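Local coordinates for protein coclaurine N-methyltransferase (Coptis japonica, PDB 6GKV) that transfers a methyl group from S-adenosyl-L-methionine to the ring nitrogen of coclaurine and related tetrahydroisoquinolines in plant alkaloid biosynthesis, at residues R29-R34 against D242-T247; W38-T43 against I228-F233; I79-I84 against D300-M305. All coordinates share one frame; numbering follows the deposited sequence.

Overall arrangement
Helix 21-39 near the N terminus supplies the first segment of interaction 1 and, at its C-terminal end, that of interaction 2. Interaction 1 closes the longer of these two loops, joining 29-34 to the loop between strands 235-236 and 257-258. Interaction 2 is nested inside it and joins 38-43 to the end of strand 221-230, a strand of the seven-stranded sheet. Their centres lie about 15 Å apart. Interaction 3 starts later, at helix 79-85, and closes on helix 299-309. Its segments alternate with those of the other two, so it crosses both. It lies on the opposite side of the chain's centre from interaction 2, with centres about 38 Å apart.

Interaction 1 of 3, residues R29-R34 against D242-T247; sequences RRELAR and DDDWFT
Glu31 carries this contact, pointing from helix 21-39 into the 242-247 loop. Its CB lies 3.8 Å from CB of Phe246. Its CG comes next, 3.7 Å from NE1 of Trp245. The chain then bends at chi2 (-49°), and Glu31 CD lies 3.9 Å from Asp243 O. Glu31 OE1 stands 3.5 Å from Asp244 CA. Glu31 OE1 also lies 3.7 Å from Asp244 OD1, a like-charge approach that Arg34 probably eases. Glu31 OE1 forms a salt bridge with Arg34 NH1, 2.6 Å away; as a hydrogen bond it is bent and weak. Arg34 has a second acidic partner in Asp241. Glu31 OE2 takes a hydrogen bond from a water, and the same water accepts from Trp245 NE1 in the plane of the indole. Asp244 OD1 accepts from Thr247 N at 3.0 Å, from above the carboxylate plane. Nearby, CD2 of Leu32 touches CE2 of Phe246 at 3.8 Å. Phe246 also touches Met333, a residue of the substrate pocket, and Trp245 packs on helix 2-16. The Asp244 to Thr247 bond is an Asx motif, which probably helps hold the turn of a loop between the N-terminal helices and helix 313-335.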
loop_
_atom_site.group_PDB
_atom_site.type_symbol
_atom_site.label_atom_id
_atom_site.label_comp_id
_atom_site.label_asym_id
_atom_site.label_seq_id
_atom_site.Cartn_x
_atom_site.Cartn_y
_atom_site.Cartn_z
ATOM N N ARG A 29 -25.750 8.032 6.619
ATOM C CA ARG A 29 -24.743 8.967 6.127
ATOM C C ARG A 29 -24.074 9.725 7.253
ATOM O O ARG A 29 -22.904 10.101 7.140
ATOM C CB ARG A 29 -25.347 9.977 5.160
ATOM C CG ARG A 29 -25.845 9.367 3.908
ATOM C CD ARG A 29 -26.022 10.391 2.859
ATOM N NE ARG A 29 -26.926 9.872 1.854
ATOM C CZ ARG A 29 -28.175 10.288 1.710
ATOM N NH1 ARG A 29 -28.646 11.256 2.497
ATOM N NH2 ARG A 29 -28.947 9.746 0.772
ATOM N N ARG A 30 -24.819 9.963 8.329
ATOM C CA ARG A 30 -24.296 10.731 9.452
ATOM C C ARG A 30 -23.253 9.917 10.189
ATOM O O ARG A 30 -22.271 10.468 10.683
ATOM C CB ARG A 30 -25.404 11.133 10.424
ATOM C CG ARG A 30 -26.397 12.115 9.882
ATOM C CD ARG A 30 -27.317 12.574 11.024
ATOM N NE ARG A 30 -28.425 13.390 10.524
ATOM C CZ ARG A 30 -29.587 13.554 11.137
ATOM N NH1 ARG A 30 -29.828 12.961 12.304
ATOM N NH2 ARG A 30 -30.514 14.315 10.577
ATOM N N GLU A 31 -23.487 8.609 10.281
ATOM C CA GLU A 31 -22.538 7.707 10.939
ATOM C C GLU A 31 -21.313 7.506 10.056
ATOM O O GLU A 31 -20.183 7.561 10.538
ATOM C CB GLU A 31 -23.188 6.355 11.275
ATOM C CG GLU A 31 -24.181 6.420 12.404
ATOM C CD GLU A 31 -23.632 7.138 13.628
ATOM O OE1 GLU A 31 -22.572 6.717 14.142
ATOM O OE2 GLU A 31 -24.263 8.123 14.070
ATOM N N LEU A 32 -21.561 7.251 8.774
ATOM C CA LEU A 32 -20.510 7.169 7.775
ATOM C C LEU A 32 -19.565 8.363 7.884
ATOM O O LEU A 32 -18.374 8.193 8.123
ATOM C CB LEU A 32 -21.108 7.105 6.375
ATOM C CG LEU A 32 -21.820 5.802 6.044
ATOM C CD1 LEU A 32 -22.158 5.785 4.565
ATOM C CD2 LEU A 32 -20.935 4.621 6.428
ATOM N N ALA A 33 -20.118 9.560 7.737
ATOM C CA ALA A 33 -19.370 10.800 7.927
ATOM C C ALA A 33 -18.485 10.706 9.155
ATOM O O ALA A 33 -17.306 11.019 9.103
ATOM C CB ALA A 33 -20.324 11.979 8.060
ATOM N N ARG A 34 -19.057 10.237 10.257
ATOM C CA ARG A 34 -18.310 10.151 11.503
ATOM C C ARG A 34 -17.217 9.076 11.486
ATOM O O ARG A 34 -16.239 9.192 12.226
ATOM C CB ARG A 34 -19.251 9.881 12.668
ATOM C CG ARG A 34 -20.174 11.038 13.067
ATOM C CD ARG A 34 -21.102 10.601 14.220
ATOM N NE ARG A 34 -20.345 10.336 15.440
ATOM C CZ ARG A 34 -20.383 9.204 16.140
ATOM N NH1 ARG A 34 -21.157 8.190 15.766
ATOM N NH2 ARG A 34 -19.635 9.093 17.228
ATOM N N ASP A 242 -20.793 4.850 21.761
ATOM C CA ASP A 242 -22.141 4.396 22.079
ATOM C C ASP A 242 -23.203 4.919 21.112
ATOM O O ASP A 242 -24.194 4.234 20.854
ATOM C CB ASP A 242 -22.496 4.801 23.507
ATOM C CG ASP A 242 -21.633 4.103 24.535
ATOM O OD1 ASP A 242 -21.846 2.891 24.753
ATOM O OD2 ASP A 242 -20.741 4.760 25.116
ATOM N N ASP A 243 -22.992 6.122 20.571
ATOM C CA ASP A 243 -23.930 6.707 19.617
ATOM C C ASP A 243 -23.845 6.085 18.221
ATOM O O ASP A 243 -24.657 6.399 17.352
ATOM C CB ASP A 243 -23.730 8.222 19.528
ATOM C CG ASP A 243 -24.164 8.948 20.800
ATOM O OD1 ASP A 243 -23.427 8.903 21.806
ATOM O OD2 ASP A 243 -25.253 9.561 20.800
ATOM N N ASP A 244 -22.864 5.207 18.012
ATOM C CA ASP A 244 -22.722 4.457 16.758
ATOM C C ASP A 244 -23.656 3.252 16.763
ATOM O O ASP A 244 -23.338 2.207 17.337
ATOM C CB ASP A 244 -21.269 4.008 16.561
ATOM C CG ASP A 244 -21.034 3.224 15.255
ATOM O OD1 ASP A 244 -21.970 3.049 14.440
ATOM O OD2 ASP A 244 -19.875 2.785 15.044
ATOM N N TRP A 245 -24.803 3.411 16.113
ATOM C CA TRP A 245 -25.778 2.336 15.978
ATOM C C TRP A 245 -25.558 1.555 14.681
ATOM O O TRP A 245 -26.012 0.420 14.552
ATOM C CB TRP A 245 -27.211 2.902 16.020
ATOM C CG TRP A 245 -27.459 3.834 14.923
ATOM C CD1 TRP A 245 -27.230 5.183 14.930
ATOM C CD2 TRP A 245 -27.926 3.516 13.619
ATOM N NE1 TRP A 245 -27.537 5.729 13.700
ATOM C CE2 TRP A 245 -27.978 4.708 12.857
ATOM C CE3 TRP A 245 -28.325 2.320 12.988
ATOM C CZ2 TRP A 245 -28.393 4.775 11.531
ATOM C CZ3 TRP A 245 -28.755 2.370 11.647
ATOM C CH2 TRP A 245 -28.771 3.587 10.934
ATOM N N PHE A 246 -24.842 2.153 13.731
ATOM C CA PHE A 246 -24.719 1.602 12.374
ATOM C C PHE A 246 -23.760 0.403 12.283
ATOM O O PHE A 246 -23.972 -0.544 11.499
ATOM C CB PHE A 246 -24.262 2.718 11.408
ATOM C CG PHE A 246 -23.991 2.241 9.986
ATOM C CD1 PHE A 246 -25.035 1.981 9.110
ATOM C CD2 PHE A 246 -22.697 2.086 9.527
ATOM C CE1 PHE A 246 -24.795 1.548 7.818
ATOM C CE2 PHE A 246 -22.457 1.642 8.249
ATOM C CZ PHE A 246 -23.508 1.381 7.393
ATOM N N THR A 247 -22.693 0.440 13.069
ATOM C CA THR A 247 -21.644 -0.559 12.904
ATOM C C THR A 247 -22.161 -1.968 13.193
ATOM O O THR A 247 -21.795 -2.914 12.499
ATOM C CB THR A 247 -20.426 -0.247 13.795
ATOM O OG1 THR A 247 -19.925 1.057 13.461
ATOM C CG2 THR A 247 -19.327 -1.256 13.558
HETATM O O HOH W 1 -27.088 8.688 12.546
#

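Interaction 2 of 3, residues W38-T43 against I228-F233; sequences WGYKPT and ICHKTF
An aromatic cluster of Tyr40, His230 and Phe233 joins the C-terminal end of helix 21-39 to the turn that follows strand 221-230. Phe233 lies against Gly39, which has no side chain. The CA of Gly39 rests directly over the ring face of Phe233 in a CH-pi contact, 3.4 Å from the centroid. The chi1 of Phe233 (53°) sets CG between the backbone N and the carbonyl carbon and brings the ring against the helix end. Its opposite face lies near His230 ND1, which accepts a weak hydrogen bond from Phe233 N. The edge of Phe233 points at the face of Tyr40, with planes at 88° and centroids 5.4 Å apart. His230 also turns its edge to Tyr40, in an offset edge-to-face pair with planes at 72°. Tyr40 OH lies 3.2 Å from CE1 of His230 and 3.5 Å from CE of Lys231. Thr232 OG1 meets the rim of the tyrosine ring, 3.7 Å from Tyr40 CE1. Glu341 OE1 is bonded to both Tyr40 OH and His230 NE2. Gln47 of helix 44-58 bonds to Gly39 O, and Lys231 packs on Tyr44 of the second subunit. Farther back on strand 221-230, Cys229 makes a backbone hydrogen bond with Met343 of strand 342-350.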
loop_
_atom_site.group_PDB
_atom_site.type_symbol
_atom_site.label_atom_id
_atom_site.label_comp_id
_atom_site.label_asym_id
_atom_site.label_seq_id
_atom_site.Cartn_x
_atom_site.Cartn_y
_atom_site.Cartn_z
ATOM N N TRP A 38 -13.175 9.612 12.016
ATOM C CA TRP A 38 -12.436 8.800 12.965
ATOM C C TRP A 38 -11.321 8.051 12.239
ATOM O O TRP A 38 -10.250 7.808 12.797
ATOM C CB TRP A 38 -13.408 7.839 13.661
ATOM C CG TRP A 38 -12.793 6.691 14.389
ATOM C CD1 TRP A 38 -12.579 6.596 15.733
ATOM C CD2 TRP A 38 -12.340 5.449 13.819
ATOM N NE1 TRP A 38 -12.005 5.381 16.035
ATOM C CE2 TRP A 38 -11.852 4.658 14.879
ATOM C CE3 TRP A 38 -12.271 4.943 12.505
ATOM C CZ2 TRP A 38 -11.309 3.383 14.674
ATOM C CZ3 TRP A 38 -11.733 3.681 12.304
ATOM C CH2 TRP A 38 -11.251 2.918 13.377
ATOM N N GLY A 39 -11.582 7.710 10.982
ATOM C CA GLY A 39 -10.621 7.015 10.146
ATOM C C GLY A 39 -9.452 7.812 9.583
ATOM O O GLY A 39 -8.307 7.376 9.696
ATOM N N TYR A 40 -9.717 8.958 8.959
ATOM C CA TYR A 40 -8.625 9.754 8.383
ATOM C C TYR A 40 -7.754 10.382 9.477
ATOM O O TYR A 40 -8.245 10.724 10.557
ATOM C CB TYR A 40 -9.163 10.840 7.434
ATOM C CG TYR A 40 -9.571 10.293 6.073
ATOM C CD1 TYR A 40 -8.646 9.654 5.225
ATOM C CD2 TYR A 40 -10.878 10.427 5.628
ATOM C CE1 TYR A 40 -9.043 9.149 3.971
ATOM C CE2 TYR A 40 -11.274 9.937 4.395
ATOM C CZ TYR A 40 -10.372 9.300 3.573
ATOM O OH TYR A 40 -10.850 8.807 2.368
ATOM N N LYS A 41 -6.455 10.521 9.194
ATOM C CA LYS A 41 -5.519 11.075 10.168
ATOM C C LYS A 41 -4.879 12.361 9.650
ATOM O O LYS A 41 -4.672 12.539 8.446
ATOM C CB LYS A 41 -4.440 10.053 10.525
ATOM C CG LYS A 41 -4.951 8.847 11.313
ATOM C CD LYS A 41 -5.573 9.270 12.631
ATOM C CE LYS A 41 -6.236 8.090 13.340
ATOM N NZ LYS A 41 -6.959 8.479 14.606
ATOM N N PRO A 42 -4.561 13.278 10.562
ATOM C CA PRO A 42 -4.072 14.564 10.055
ATOM C C PRO A 42 -2.664 14.474 9.439
ATOM O O PRO A 42 -2.321 15.304 8.600
ATOM C CB PRO A 42 -4.100 15.476 11.300
ATOM C CG PRO A 42 -4.202 14.550 12.479
ATOM C CD PRO A 42 -4.873 13.304 11.999
ATOM N N THR A 43 -1.869 13.484 9.819
ATOM C CA THR A 43 -0.569 13.293 9.173
ATOM C C THR A 43 -0.486 11.921 8.533
ATOM O O THR A 43 -1.051 10.961 9.054
ATOM C CB THR A 43 0.579 13.426 10.159
ATOM O OG1 THR A 43 0.501 12.356 11.101
ATOM C CG2 THR A 43 0.495 14.738 10.907
ATOM N N ILE A 228 -13.916 -6.190 0.044
ATOM C CA ILE A 228 -14.351 -4.819 0.078
ATOM C C ILE A 228 -13.333 -4.096 0.960
ATOM O O ILE A 228 -12.619 -4.745 1.723
ATOM C CB ILE A 228 -15.799 -4.698 0.596
ATOM C CG1 ILE A 228 -15.963 -5.453 1.914
ATOM C CG2 ILE A 228 -16.744 -5.290 -0.431
ATOM C CD1 ILE A 228 -15.601 -4.659 3.132
ATOM N N CYS A 229 -13.242 -2.772 0.851
ATOM C CA CYS A 229 -12.253 -2.028 1.630
ATOM C C CYS A 229 -12.653 -0.578 1.799
ATOM O O CYS A 229 -13.637 -0.125 1.192
ATOM C CB CYS A 229 -10.896 -2.095 0.949
ATOM S SG CYS A 229 -10.920 -1.222 -0.618
ATOM N N HIS A 230 -11.919 0.145 2.646
ATOM C CA HIS A 230 -11.856 1.585 2.485
ATOM C C HIS A 230 -10.516 1.923 1.837
ATOM O O HIS A 230 -9.501 1.284 2.119
ATOM C CB HIS A 230 -12.009 2.341 3.799
ATOM C CG HIS A 230 -11.945 3.828 3.612
ATOM N ND1 HIS A 230 -10.769 4.537 3.705
ATOM C CD2 HIS A 230 -12.906 4.723 3.259
ATOM C CE1 HIS A 230 -11.017 5.819 3.461
ATOM N NE2 HIS A 230 -12.301 5.954 3.188
ATOM N N LYS A 231 -10.496 2.926 0.977
ATOM C CA LYS A 231 -9.303 3.159 0.158
ATOM C C LYS A 231 -8.050 3.451 0.989
ATOM O O LYS A 231 -6.944 3.143 0.572
ATOM C CB LYS A 231 -9.546 4.296 -0.828
ATOM C CG LYS A 231 -9.581 5.709 -0.234
ATOM C CD LYS A 231 -9.601 6.727 -1.388
ATOM C CE LYS A 231 -10.067 8.104 -0.954
ATOM N NZ LYS A 231 -10.507 8.911 -2.130
ATOM N N THR A 232 -8.216 3.968 2.200
ATOM C CA THR A 232 -7.055 4.401 2.983
ATOM C C THR A 232 -6.854 3.713 4.334
ATOM O O THR A 232 -5.760 3.214 4.618
ATOM C CB THR A 232 -7.157 5.881 3.226
ATOM O OG1 THR A 232 -7.297 6.517 1.957
ATOM C CG2 THR A 232 -5.935 6.405 3.962
ATOM N N PHE A 233 -7.887 3.703 5.177
ATOM C CA PHE A 233 -7.707 3.141 6.509
ATOM C C PHE A 233 -8.336 1.760 6.648
ATOM O O PHE A 233 -9.021 1.271 5.750
ATOM C CB PHE A 233 -8.217 4.104 7.608
ATOM C CG PHE A 233 -9.646 4.598 7.438
ATOM C CD1 PHE A 233 -10.724 3.829 7.856
ATOM C CD2 PHE A 233 -9.903 5.881 6.954
ATOM C CE1 PHE A 233 -12.029 4.297 7.735
ATOM C CE2 PHE A 233 -11.214 6.355 6.837
ATOM C CZ PHE A 233 -12.271 5.556 7.223
#

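Interaction 3 of 3, residues I79-I84 against D300-M305; sequences IEFLKI and DVIKPM
Segments 79-84 and 300-305 are helical and run nearly antiparallel, at 162°, with their axes 10.9 Å apart and Phe81 and Ile302 nearest by CA. The gap is filled by side chains from both helices. Met305 reaches across to helix 79-85. Its CG is anti to the backbone N (chi1 175°) and chi2 is also extended, which carries the sulfur over to the first turn of that helix. There Met305 SD lies 3.7 Å from the backbone N of Phe81 and also touches its CB. The chain bends at chi3, and the methyl CE of Met305 is laid 3.6 Å from the carbonyl O of Glu80 and close to its CB. The same methyl, Met305 CE, also meets CD1 of Ile84, tip to tip, at 3.9 Å. Shortening Met305 to an alanine removes SD and CE, which would probably open a gap beside Glu80 and Phe81 and leave Ile84 CD1 with only Val301 at its tip among the residues of 300-305.

Ile84 uses both of its branches. Ile84 CD1 also faces CG1 of Val301, tip to tip, at 4.0 Å. Ile84 CG2 passes alongside Ile302, whose CD1 is 3.8 Å away. Ile302 CD1 also approaches the ring edge of Phe81, in its plane, 4.0 Å from CE1. Farther in, Phe81 meets the rings of Trp323 and Phe306, and Ile302 packs on Ile320 and Leu295. The contact thus continues into helices 281-297 and 313-335. The side chain of Phe81 is about 13 Å from the bound S-adenosyl-L-homocysteine, so this is structural packing beside the cofactor region.

Phe81 and Ile302 are buried, while Glu80 and Val301 lie at the exposed margin. No hydrogen bond or salt bridge links the two segments, so they are held together here by apolar packing alone.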
loop_
_atom_site.group_PDB
_atom_site.type_symbol
_atom_site.label_atom_id
_atom_site.label_comp_id
_atom_site.label_asym_id
_atom_site.label_seq_id
_atom_site.Cartn_x
_atom_site.Cartn_y
_atom_site.Cartn_z
ATOM N N ILE A 79 -32.530 -20.811 0.500
ATOM C CA ILE A 79 -32.216 -20.530 -0.887
ATOM C C ILE A 79 -33.379 -19.827 -1.593
ATOM O O ILE A 79 -33.154 -18.944 -2.431
ATOM C CB ILE A 79 -31.834 -21.842 -1.623
ATOM C CG1 ILE A 79 -31.151 -21.540 -2.953
ATOM C CG2 ILE A 79 -33.034 -22.794 -1.758
ATOM C CD1 ILE A 79 -29.727 -21.093 -2.789
ATOM N N GLU A 80 -34.607 -20.197 -1.217
ATOM C CA GLU A 80 -35.833 -19.656 -1.811
ATOM C C GLU A 80 -35.926 -18.140 -1.659
ATOM O O GLU A 80 -36.523 -17.454 -2.499
ATOM C CB GLU A 80 -37.067 -20.298 -1.175
ATOM C CG GLU A 80 -36.812 -21.633 -0.498
ATOM C CD GLU A 80 -37.998 -22.096 0.345
ATOM O OE1 GLU A 80 -38.903 -21.273 0.627
ATOM O OE2 GLU A 80 -38.023 -23.289 0.726
ATOM N N PHE A 81 -35.348 -17.638 -0.569
ATOM C CA PHE A 81 -35.236 -16.205 -0.331
ATOM C C PHE A 81 -34.152 -15.589 -1.204
ATOM O O PHE A 81 -34.304 -14.474 -1.687
ATOM C CB PHE A 81 -34.924 -15.909 1.137
ATOM C CG PHE A 81 -34.657 -14.451 1.410
ATOM C CD1 PHE A 81 -35.611 -13.481 1.096
ATOM C CD2 PHE A 81 -33.452 -14.043 1.954
ATOM C CE1 PHE A 81 -35.370 -12.130 1.334
ATOM C CE2 PHE A 81 -33.200 -12.704 2.193
ATOM C CZ PHE A 81 -34.166 -11.742 1.884
ATOM N N LEU A 82 -33.055 -16.313 -1.401
ATOM C CA LEU A 82 -31.934 -15.763 -2.151
ATOM C C LEU A 82 -32.270 -15.618 -3.647
ATOM O O LEU A 82 -31.863 -14.650 -4.270
ATOM C CB LEU A 82 -30.672 -16.618 -1.923
ATOM C CG LEU A 82 -30.164 -16.485 -0.476
ATOM C CD1 LEU A 82 -28.994 -17.404 -0.195
ATOM C CD2 LEU A 82 -29.796 -15.029 -0.116
ATOM N N LYS A 83 -33.056 -16.541 -4.203
ATOM C CA LYS A 83 -33.397 -16.452 -5.626
ATOM C C LYS A 83 -34.284 -15.245 -5.922
ATOM O O LYS A 83 -34.349 -14.783 -7.069
ATOM C CB LYS A 83 -34.073 -17.722 -6.141
ATOM C CG LYS A 83 -33.756 -18.985 -5.343
ATOM C CD LYS A 83 -34.211 -20.248 -6.082
ATOM C CE LYS A 83 -33.295 -20.533 -7.277
ATOM N NZ LYS A 83 -33.266 -21.995 -7.629
ATOM N N ILE A 84 -34.963 -14.735 -4.898
ATOM C CA ILE A 84 -35.778 -13.544 -5.052
ATOM C C ILE A 84 -34.919 -12.274 -4.902
ATOM O O ILE A 84 -34.980 -11.360 -5.739
ATOM C CB ILE A 84 -36.918 -13.554 -4.039
ATOM C CG1 ILE A 84 -37.853 -14.735 -4.311
ATOM C CG2 ILE A 84 -37.718 -12.273 -4.112
ATOM C CD1 ILE A 84 -38.856 -14.979 -3.212
ATOM N N ASP A 300 -45.063 -9.808 -1.471
ATOM C CA ASP A 300 -46.214 -10.700 -1.499
ATOM C C ASP A 300 -45.815 -12.181 -1.327
ATOM O O ASP A 300 -46.596 -12.958 -0.786
ATOM C CB ASP A 300 -47.029 -10.501 -2.793
ATOM C CG ASP A 300 -46.200 -10.678 -4.063
ATOM O OD1 ASP A 300 -44.974 -10.436 -4.021
ATOM O OD2 ASP A 300 -46.784 -11.054 -5.108
ATOM N N VAL A 301 -44.609 -12.558 -1.760
ATOM C CA VAL A 301 -44.115 -13.942 -1.649
ATOM C C VAL A 301 -43.075 -14.095 -0.524
ATOM O O VAL A 301 -42.890 -15.186 0.037
ATOM C CB VAL A 301 -43.510 -14.435 -3.003
ATOM C CG1 VAL A 301 -42.539 -13.417 -3.557
ATOM C CG2 VAL A 301 -42.819 -15.791 -2.862
ATOM N N ILE A 302 -42.416 -12.998 -0.172
ATOM C CA ILE A 302 -41.423 -13.027 0.900
ATOM C C ILE A 302 -42.091 -13.060 2.281
ATOM O O ILE A 302 -41.639 -13.767 3.181
ATOM C CB ILE A 302 -40.466 -11.826 0.801
ATOM C CG1 ILE A 302 -39.617 -11.948 -0.474
ATOM C CG2 ILE A 302 -39.568 -11.740 2.026
ATOM C CD1 ILE A 302 -38.570 -10.850 -0.649
ATOM N N LYS A 303 -43.183 -12.319 2.437
ATOM C CA LYS A 303 -43.895 -12.256 3.713
ATOM C C LYS A 303 -44.395 -13.645 4.176
ATOM O O LYS A 303 -44.126 -14.042 5.309
ATOM C CB LYS A 303 -45.058 -11.255 3.620
ATOM C CG LYS A 303 -45.889 -11.103 4.878
ATOM C CD LYS A 303 -45.349 -9.966 5.723
ATOM C CE LYS A 303 -46.032 -9.882 7.065
ATOM N NZ LYS A 303 -45.531 -8.709 7.815
ATOM N N PRO A 304 -45.124 -14.389 3.315
ATOM C CA PRO A 304 -45.488 -15.735 3.764
ATOM C C PRO A 304 -44.285 -16.654 3.971
ATOM O O PRO A 304 -44.332 -17.553 4.811
ATOM C CB PRO A 304 -46.379 -16.249 2.626
ATOM C CG PRO A 304 -46.984 -15.022 2.057
ATOM C CD PRO A 304 -45.865 -14.026 2.092
ATOM N N MET A 305 -43.217 -16.430 3.221
ATOM C CA MET A 305 -42.032 -17.254 3.372
ATOM C C MET A 305 -41.368 -17.042 4.734
ATOM O O MET A 305 -40.880 -17.993 5.352
ATOM C CB MET A 305 -41.052 -16.958 2.250
ATOM C CG MET A 305 -39.732 -17.669 2.388
ATOM S SD MET A 305 -38.609 -17.105 1.115
ATOM C CE MET A 305 -39.487 -17.582 -0.382
#